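PDB 5ZB2: DNA repair protein RAD7 from Saccharomyces cerevisiae, which takes part in global genome nucleotide excision repair as a component of the GGR complex with ABF1 and RAD16, and also binds ELC1. Local coordinates for residues 220-224 with 225-229; 232-235 with 236-240; 252-255 with 256-260; 277-281 with 282-286. All blocks are in the same frame, centred on the assembly; numbering follows the deposited sequence.

Contact 1. Residues 220-224 with 225-229; sequences EDVND and EIIIN
Asn223 turns its CG into the slot between its own backbone N and carbonyl carbon (chi1 56°), which aims OD1 at the amide of Ile226, while Ile226 holds CG1 beside its backbone N and lays that branch against the same oxygen. The bond from Ile226 N to Asn223 OD1 is 2.9 Å long, and the donor lies almost on the extension of the side-chain C=O, at 171°. Ile226 CG1 sits 3.1 Å from Asn223 OD1, the two side chains crossing at about a right angle, and Ile226 CD1 reaches on to Asp221 O at 3.4 Å. Asn223 is the N-cap residue, its side-chain oxygen accepting an amide N-H of the first turn of helix 224-234, in the leucine-rich-repeat part of the protein that this chain holds. An alanine here would take away OD1, and Ile226 N is likely to be left with just the weak bond to Asn223 O. Outside the cap, Val222 CG1 meets Ile227 CD1 at 3.9 Å, apolar packing between the residue before the N-cap and the fourth residue after it, the positions of a hydrophobic staple. Regular helical bonding follows from Ile227 N to Asn223 O (3.2 Å) and Ile228 N to Asp224 O (2.9 Å). The carboxylate of Asp224 turns off the helix, OD2 bonding to Thr250 OG1.

Contact 2. Residues 232-235 with 236-240; sequences GQIG and RTLRK
Ile234 and Leu238 set their side chains obliquely across one another and meet through their outer methyls, CD1 to CD1 at 3.8 Å. Ile234 places CG1 between its backbone N and carbonyl carbon (chi1 67°), and Leu238 holds CG anti to its N; together these torsions bring the two ends to the same side of the chain in the link from helix 224-234 to strand 240-244 of the leucine-rich-repeat domain. Leu238 also rests its CB 3.6 Å from Ile234 O, so the leucine covers the carbonyl as well as the methyl.

Ile234 O accepts from Thr237 N in a bent bond of 3.2 Å that spans three residues, with the donor 42° above the carbonyl plane. Arg236 points a different way: extended through its first two torsions, it bends at chi3 (45°) and brings NH2 back to a water lying in the plane of the guanidinium at its edge, 3.3 Å away. The same water donates to Gln233 O, so it bridges Gln233 O and Arg236 NH2. A second water donates to both Gly235 O (2.9 Å) and Leu238 O (2.8 Å), spanning the turn from carbonyl to carbonyl.

Thr237 OG1 is hydrogen-bonded to Phe208 O, and Arg236 NH2 has a long, weak ion pair with Asp206. Between helix 224-234 and strand 240-244, the apolar pair packs inward, Ile234 on Phe208 and on Leu211 of strand 210-214, Leu238 on Leu268, while the backbone of Lys240 joins that of Leu211, placing the new strand beside its predecessor.

Contact 3. Residues 252-255 with 256-260; sequences SMII and NGLTA
Helix 251-261, which links strand 240-244 to strand 270-272 in the leucine-rich-repeat fold, widens into a pi-type turn where Met253 and Ile254 pass their carbonyls to Leu258 and Thr259. The evidence is the bond spacing. Asn256 N still bonds to Ser252 O four residues back (2.8 Å), but Leu258 N goes five back to Met253 O (3.0 Å), and Thr259 N five back to Ile254 O (3.1 Å). At the step between, Gly257 N makes no more than a weak bond with Met253 O, its N-H...O angle only 124°.

Side chains follow the wider turn on the buried side. Ile254 and Leu258 lie side by side and point the same way, CD1 to CD1 at 3.6 Å, while Met253, bent at its second and third torsions, lays SD obliquely against Leu258 CG at 3.9 Å. This apolar group faces helix 224-234 in part, Met253 packing on Ile227 and Leu258 on Leu231. Thr259 keeps OG1 beside its own backbone N (chi1 -54°), and from there Thr259 OG1 donates to Ile254 O over 2.9 Å. A glycerol, probably from crystallisation, lies next to the threonine.

One residue supplies both donors: Thr259 N and OG1 approach Ile254 O from opposite faces of its plane. The OG1 bond probably holds the hydroxyl in this rotamer, and the two donors together are likely to polarise the Ile254 carbonyl at the wide turn.

Contact 4. Residues 277-281 with 282-286; sequences DQITT and DSLSY
The flat carbonyl group of Thr281 is approached on both faces by one residue, Ser285. Ser285 N bonds to Thr281 O at 3.0 Å, tilted from the plane, and Ser285 OG donates to the same oxygen at 3.0 Å from the opposite face, 37° out of the plane. Ser285 can do this because OG lies beside its own backbone N (chi1 -66°), turned back along the helix. One residue before Thr281, Thr280 OG1, set between its backbone N and carbonyl carbon, accepts from Ser283 N in a nearly straight bond of 3.2 Å (166°). The hydroxyls of Thr280 and Ser283 are also hydrogen-bonded to the two carboxylate oxygens of Asp251, which ties this helix start to helix 251-261. A valine in place of Thr280 would probably leave Ser283 N without its capping acceptor and Asp251 OD2 without its hydroxyl mate. On the apolar side Ile279 CG2 meets Leu284 CG at 3.8 Å, the two side chains crossing at about a right angle, and touches Ser283 OG at 3.7 Å. An N-cap threonine flanked by an apolar pair, from the residue before the cap to the fourth after it, is the hydrophobic staple arrangement, here beginning helix 281-290.

Contacts 1, 3 and 4 lie on three successive helices of the repeat array, and contact 3 is the middle one, its centre about 11 Å from the centres of both others. Ile227 CG2 touches Met253 CG at 3.4 Å on one side of it, and on the other Ile255 CD1 touches Tyr286 CD2, also at 3.4 Å. Contacts 1 and 4, both capped helix starts, do not touch; their nearest atoms are about 7 Å apart. Contact 2 ends the helix that contact 1 begins, the two centres about 15 Å apart. No residue of the four belongs to the polyethylene glycol pockets, and the glycerols bound by Arg239 and Tyr286 are probably from the crystallisation liquor.

Contact 1. Residues 220-224 with 225-229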
# COMPACT_ATOMS: atom_id res chain seq x y z
N GLU A 220 -18.05 -38.97 -3.64
CA GLU A 220 -18.06 -39.98 -2.59
C GLU A 220 -17.40 -39.51 -1.30
O GLU A 220 -17.57 -40.16 -0.26
CB GLU A 220 -17.39 -41.28 -3.07
CG GLU A 220 -15.89 -41.19 -3.35
CD GLU A 220 -15.57 -40.55 -4.68
OE1 GLU A 220 -16.51 -40.10 -5.38
OE2 GLU A 220 -14.37 -40.50 -5.04
N ASP A 221 -16.67 -38.39 -1.33
CA ASP A 221 -16.06 -37.84 -0.13
C ASP A 221 -17.07 -37.18 0.80
O ASP A 221 -16.72 -36.86 1.95
CB ASP A 221 -14.97 -36.83 -0.51
CG ASP A 221 -13.78 -37.48 -1.20
OD1 ASP A 221 -13.57 -38.70 -1.02
OD2 ASP A 221 -13.06 -36.77 -1.93
N VAL A 222 -18.29 -36.95 0.34
CA VAL A 222 -19.39 -36.46 1.18
C VAL A 222 -20.47 -37.53 1.15
O VAL A 222 -21.39 -37.48 0.33
CB VAL A 222 -19.93 -35.11 0.71
CG1 VAL A 222 -21.13 -34.68 1.55
CG2 VAL A 222 -18.83 -34.04 0.75
N ASN A 223 -20.36 -38.52 2.04
CA ASN A 223 -21.25 -39.68 2.02
C ASN A 223 -22.20 -39.65 3.20
O ASN A 223 -22.07 -38.83 4.12
CB ASN A 223 -20.44 -40.98 2.01
CG ASN A 223 -19.47 -41.09 3.17
OD1 ASN A 223 -19.74 -40.59 4.27
ND2 ASN A 223 -18.35 -41.75 2.94
N ASP A 224 -23.18 -40.56 3.17
CA ASP A 224 -24.19 -40.62 4.21
C ASP A 224 -23.57 -40.70 5.59
O ASP A 224 -23.97 -39.97 6.51
CB ASP A 224 -25.11 -41.82 3.98
CG ASP A 224 -25.91 -41.72 2.70
OD1 ASP A 224 -26.47 -40.63 2.45
OD2 ASP A 224 -25.97 -42.72 1.96
N GLU A 225 -22.57 -41.57 5.75
CA GLU A 225 -21.98 -41.79 7.07
C GLU A 225 -21.44 -40.50 7.67
O GLU A 225 -21.63 -40.23 8.86
CB GLU A 225 -20.87 -42.84 6.97
CG GLU A 225 -20.41 -43.40 8.31
CD GLU A 225 -19.33 -44.45 8.17
OE1 GLU A 225 -18.36 -44.41 8.97
OE2 GLU A 225 -19.43 -45.31 7.28
N ILE A 226 -20.77 -39.68 6.85
CA ILE A 226 -20.19 -38.44 7.36
C ILE A 226 -21.29 -37.46 7.77
O ILE A 226 -21.20 -36.81 8.82
CB ILE A 226 -19.25 -37.82 6.31
CG1 ILE A 226 -18.02 -38.73 6.12
CG2 ILE A 226 -18.82 -36.41 6.72
CD1 ILE A 226 -17.13 -38.33 4.97
N ILE A 227 -22.33 -37.33 6.96
CA ILE A 227 -23.38 -36.36 7.26
C ILE A 227 -24.20 -36.80 8.46
O ILE A 227 -24.65 -35.96 9.25
CB ILE A 227 -24.27 -36.14 6.02
CG1 ILE A 227 -23.44 -35.59 4.85
CG2 ILE A 227 -25.44 -35.21 6.35
CD1 ILE A 227 -22.70 -34.29 5.15
N ILE A 228 -24.41 -38.11 8.63
CA ILE A 228 -25.13 -38.60 9.80
C ILE A 228 -24.35 -38.27 11.07
O ILE A 228 -24.89 -37.71 12.02
CB ILE A 228 -25.41 -40.10 9.67
CG1 ILE A 228 -26.40 -40.35 8.54
CG2 ILE A 228 -25.94 -40.68 10.99
CD1 ILE A 228 -26.49 -41.80 8.10
N ASN A 229 -23.06 -38.63 11.09
CA ASN A 229 -22.24 -38.33 12.26
C ASN A 229 -22.21 -36.83 12.54
O ASN A 229 -22.27 -36.41 13.70
CB ASN A 229 -20.82 -38.86 12.05
CG ASN A 229 -20.77 -40.38 12.04
OD1 ASN A 229 -21.73 -41.04 12.45
ND2 ASN A 229 -19.67 -40.94 11.57

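Contact 2. Residues 232-235 with 236-240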
# COMPACT_ATOMS: atom_id res chain seq x y z
N GLY A 232 -25.47 -35.85 14.12
CA GLY A 232 -25.47 -36.27 15.51
C GLY A 232 -24.80 -35.28 16.43
O GLY A 232 -25.00 -35.33 17.65
N GLN A 233 -24.00 -34.36 15.88
CA GLN A 233 -23.30 -33.34 16.65
C GLN A 233 -24.04 -32.01 16.65
O GLN A 233 -24.25 -31.42 17.72
CB GLN A 233 -21.89 -33.16 16.08
CG GLN A 233 -21.02 -32.18 16.85
CD GLN A 233 -20.64 -32.69 18.22
OE1 GLN A 233 -21.13 -32.19 19.24
NE2 GLN A 233 -19.77 -33.69 18.26
N ILE A 234 -24.47 -31.52 15.49
CA ILE A 234 -24.97 -30.16 15.35
C ILE A 234 -26.48 -30.09 15.14
O ILE A 234 -27.04 -28.99 15.18
CB ILE A 234 -24.26 -29.41 14.20
CG1 ILE A 234 -24.62 -30.02 12.84
CG2 ILE A 234 -22.75 -29.43 14.41
CD1 ILE A 234 -24.10 -29.24 11.64
N GLY A 235 -27.15 -31.22 14.91
CA GLY A 235 -28.55 -31.18 14.54
C GLY A 235 -29.42 -30.39 15.49
O GLY A 235 -30.43 -29.79 15.08
N ARG A 236 -29.05 -30.35 16.77
CA ARG A 236 -29.91 -29.76 17.79
C ARG A 236 -30.09 -28.26 17.57
O ARG A 236 -31.20 -27.74 17.72
CB ARG A 236 -29.32 -30.04 19.17
CG ARG A 236 -30.05 -29.38 20.33
CD ARG A 236 -29.42 -29.78 21.66
NE ARG A 236 -27.96 -29.72 21.61
CZ ARG A 236 -27.23 -28.65 21.93
NH1 ARG A 236 -27.81 -27.53 22.34
NH2 ARG A 236 -25.91 -28.70 21.83
N THR A 237 -29.02 -27.54 17.21
CA THR A 237 -29.06 -26.09 17.08
C THR A 237 -28.97 -25.62 15.63
O THR A 237 -28.77 -24.43 15.38
CB THR A 237 -27.93 -25.46 17.89
OG1 THR A 237 -26.68 -26.07 17.54
CG2 THR A 237 -28.17 -25.64 19.38
N LEU A 238 -29.12 -26.53 14.67
CA LEU A 238 -28.91 -26.20 13.27
C LEU A 238 -30.02 -25.29 12.75
O LEU A 238 -31.20 -25.66 12.80
CB LEU A 238 -28.84 -27.48 12.45
CG LEU A 238 -28.27 -27.42 11.03
CD1 LEU A 238 -26.89 -26.79 11.01
CD2 LEU A 238 -28.22 -28.82 10.46
N ARG A 239 -29.65 -24.11 12.26
CA ARG A 239 -30.60 -23.19 11.63
C ARG A 239 -30.43 -23.07 10.12
O ARG A 239 -31.33 -22.57 9.45
CB ARG A 239 -30.50 -21.80 12.27
CG ARG A 239 -30.66 -21.79 13.78
CD ARG A 239 -30.89 -20.38 14.32
NE ARG A 239 -29.84 -19.44 13.93
CZ ARG A 239 -28.80 -19.09 14.68
NH1 ARG A 239 -28.65 -19.59 15.90
NH2 ARG A 239 -27.91 -18.23 14.22
N LYS A 240 -29.30 -23.51 9.58
CA LYS A 240 -29.04 -23.43 8.14
C LYS A 240 -28.31 -24.68 7.70
O LYS A 240 -27.18 -24.93 8.15
CB LYS A 240 -28.22 -22.18 7.81
CG LYS A 240 -27.82 -22.04 6.34
CD LYS A 240 -27.04 -20.76 6.10
CE LYS A 240 -26.82 -20.48 4.63
NZ LYS A 240 -26.14 -19.18 4.40
O HOH W 1 -24.54 -31.54 21.00
O HOH W 2 -32.32 -28.12 13.63

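Contact 3. Residues 252-255 with 256-260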
# COMPACT_ATOMS: atom_id res chain seq x y z
N SER A 252 -30.67 -42.77 3.30
CA SER A 252 -30.03 -43.10 4.57
C SER A 252 -29.72 -41.84 5.37
O SER A 252 -29.96 -41.78 6.58
CB SER A 252 -28.76 -43.91 4.32
OG SER A 252 -28.06 -44.11 5.53
N MET A 253 -29.18 -40.82 4.70
CA MET A 253 -28.94 -39.55 5.37
C MET A 253 -30.24 -38.96 5.90
O MET A 253 -30.26 -38.34 6.97
CB MET A 253 -28.27 -38.57 4.40
CG MET A 253 -27.86 -37.25 5.03
SD MET A 253 -29.16 -35.99 5.03
CE MET A 253 -29.18 -35.52 3.29
N ILE A 254 -31.34 -39.16 5.18
CA ILE A 254 -32.62 -38.60 5.59
C ILE A 254 -33.18 -39.38 6.77
O ILE A 254 -33.67 -38.80 7.75
CB ILE A 254 -33.61 -38.60 4.41
CG1 ILE A 254 -33.04 -37.85 3.20
CG2 ILE A 254 -34.96 -38.01 4.84
CD1 ILE A 254 -32.81 -36.37 3.42
N ILE A 255 -33.14 -40.71 6.69
CA ILE A 255 -33.77 -41.55 7.71
C ILE A 255 -32.90 -41.62 8.96
O ILE A 255 -33.39 -41.44 10.08
CB ILE A 255 -34.04 -42.96 7.14
CG1 ILE A 255 -34.92 -42.87 5.88
CG2 ILE A 255 -34.69 -43.86 8.19
CD1 ILE A 255 -36.26 -42.18 6.10
N ASN A 256 -31.60 -41.86 8.79
CA ASN A 256 -30.71 -42.09 9.91
C ASN A 256 -30.01 -40.82 10.39
O ASN A 256 -29.39 -40.85 11.46
CB ASN A 256 -29.66 -43.13 9.53
CG ASN A 256 -30.28 -44.42 9.03
OD1 ASN A 256 -30.02 -44.86 7.91
ND2 ASN A 256 -31.10 -45.04 9.87
N GLY A 257 -30.11 -39.72 9.65
CA GLY A 257 -29.47 -38.47 10.04
C GLY A 257 -30.43 -37.37 10.41
O GLY A 257 -30.55 -37.01 11.58
N LEU A 258 -31.14 -36.82 9.41
CA LEU A 258 -32.05 -35.71 9.67
C LEU A 258 -33.15 -36.10 10.65
O LEU A 258 -33.38 -35.40 11.64
CB LEU A 258 -32.66 -35.21 8.36
CG LEU A 258 -31.76 -34.42 7.41
CD1 LEU A 258 -32.55 -34.06 6.16
CD2 LEU A 258 -31.22 -33.17 8.09
N THR A 259 -33.85 -37.20 10.39
CA THR A 259 -34.97 -37.56 11.24
C THR A 259 -34.51 -37.93 12.65
O THR A 259 -35.24 -37.68 13.61
CB THR A 259 -35.75 -38.73 10.62
OG1 THR A 259 -36.12 -38.40 9.28
CG2 THR A 259 -37.00 -39.01 11.44
N ALA A 260 -33.31 -38.50 12.78
CA ALA A 260 -32.82 -38.90 14.08
C ALA A 260 -32.48 -37.70 14.95
O ALA A 260 -32.79 -37.68 16.15
CB ALA A 260 -31.60 -39.81 13.93

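Contact 4. Residues 277-281 with 282-286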
# COMPACT_ATOMS: atom_id res chain seq x y z
N ASP A 277 -30.22 -36.58 -6.63
CA ASP A 277 -31.10 -37.41 -7.44
C ASP A 277 -31.37 -38.79 -6.83
O ASP A 277 -32.11 -39.58 -7.44
CB ASP A 277 -30.52 -37.59 -8.84
CG ASP A 277 -29.32 -38.52 -8.86
OD1 ASP A 277 -28.51 -38.47 -7.90
OD2 ASP A 277 -29.18 -39.29 -9.83
N GLN A 278 -30.80 -39.11 -5.67
CA GLN A 278 -31.08 -40.38 -5.01
C GLN A 278 -32.06 -40.25 -3.84
O GLN A 278 -32.58 -41.27 -3.38
CB GLN A 278 -29.78 -41.02 -4.51
CG GLN A 278 -28.88 -41.52 -5.65
CD GLN A 278 -27.75 -42.40 -5.16
OE1 GLN A 278 -27.92 -43.61 -5.00
NE2 GLN A 278 -26.59 -41.81 -4.93
N ILE A 279 -32.33 -39.03 -3.37
CA ILE A 279 -33.30 -38.83 -2.30
C ILE A 279 -34.71 -38.97 -2.86
O ILE A 279 -35.06 -38.36 -3.88
CB ILE A 279 -33.08 -37.46 -1.65
CG1 ILE A 279 -31.69 -37.42 -1.00
CG2 ILE A 279 -34.18 -37.16 -0.63
CD1 ILE A 279 -31.36 -36.13 -0.27
N THR A 280 -35.53 -39.77 -2.18
CA THR A 280 -36.87 -40.10 -2.66
C THR A 280 -37.92 -39.21 -2.02
O THR A 280 -37.71 -38.57 -0.99
CB THR A 280 -37.21 -41.57 -2.37
OG1 THR A 280 -37.35 -41.75 -0.95
CG2 THR A 280 -36.11 -42.49 -2.89
N THR A 281 -39.09 -39.17 -2.67
CA THR A 281 -40.24 -38.48 -2.11
C THR A 281 -40.62 -39.06 -0.75
O THR A 281 -41.03 -38.33 0.16
CB THR A 281 -41.42 -38.58 -3.08
OG1 THR A 281 -41.01 -38.13 -4.37
CG2 THR A 281 -42.60 -37.76 -2.59
N ASP A 282 -40.50 -40.38 -0.61
CA ASP A 282 -40.94 -41.05 0.61
C ASP A 282 -40.13 -40.59 1.82
O ASP A 282 -40.69 -40.26 2.87
CB ASP A 282 -40.82 -42.56 0.43
CG ASP A 282 -41.69 -43.08 -0.70
OD1 ASP A 282 -42.82 -42.58 -0.85
OD2 ASP A 282 -41.24 -43.97 -1.45
N SER A 283 -38.80 -40.56 1.70
CA SER A 283 -37.97 -40.23 2.85
C SER A 283 -38.25 -38.81 3.34
O SER A 283 -38.35 -38.58 4.55
CB SER A 283 -36.49 -40.39 2.51
OG SER A 283 -36.05 -39.40 1.60
N LEU A 284 -38.40 -37.85 2.42
CA LEU A 284 -38.63 -36.47 2.83
C LEU A 284 -40.03 -36.29 3.41
O LEU A 284 -40.21 -35.52 4.36
CB LEU A 284 -38.40 -35.52 1.66
CG LEU A 284 -36.94 -35.33 1.22
CD1 LEU A 284 -36.86 -34.28 0.13
CD2 LEU A 284 -36.02 -34.94 2.37
N SER A 285 -41.02 -36.97 2.84
CA SER A 285 -42.35 -36.95 3.45
C SER A 285 -42.29 -37.49 4.87
O SER A 285 -42.84 -36.90 5.80
CB SER A 285 -43.34 -37.76 2.61
OG SER A 285 -43.56 -37.15 1.35
N TYR A 286 -41.61 -38.63 5.04
CA TYR A 286 -41.45 -39.23 6.36
C TYR A 286 -40.82 -38.24 7.34
O TYR A 286 -41.26 -38.12 8.49
CB TYR A 286 -40.60 -40.49 6.22
CG TYR A 286 -40.06 -41.10 7.50
CD1 TYR A 286 -40.84 -41.96 8.27
CD2 TYR A 286 -38.76 -40.86 7.91
CE1 TYR A 286 -40.35 -42.53 9.42
CE2 TYR A 286 -38.25 -41.43 9.06
CZ TYR A 286 -39.06 -42.27 9.81
OH TYR A 286 -38.56 -42.84 10.95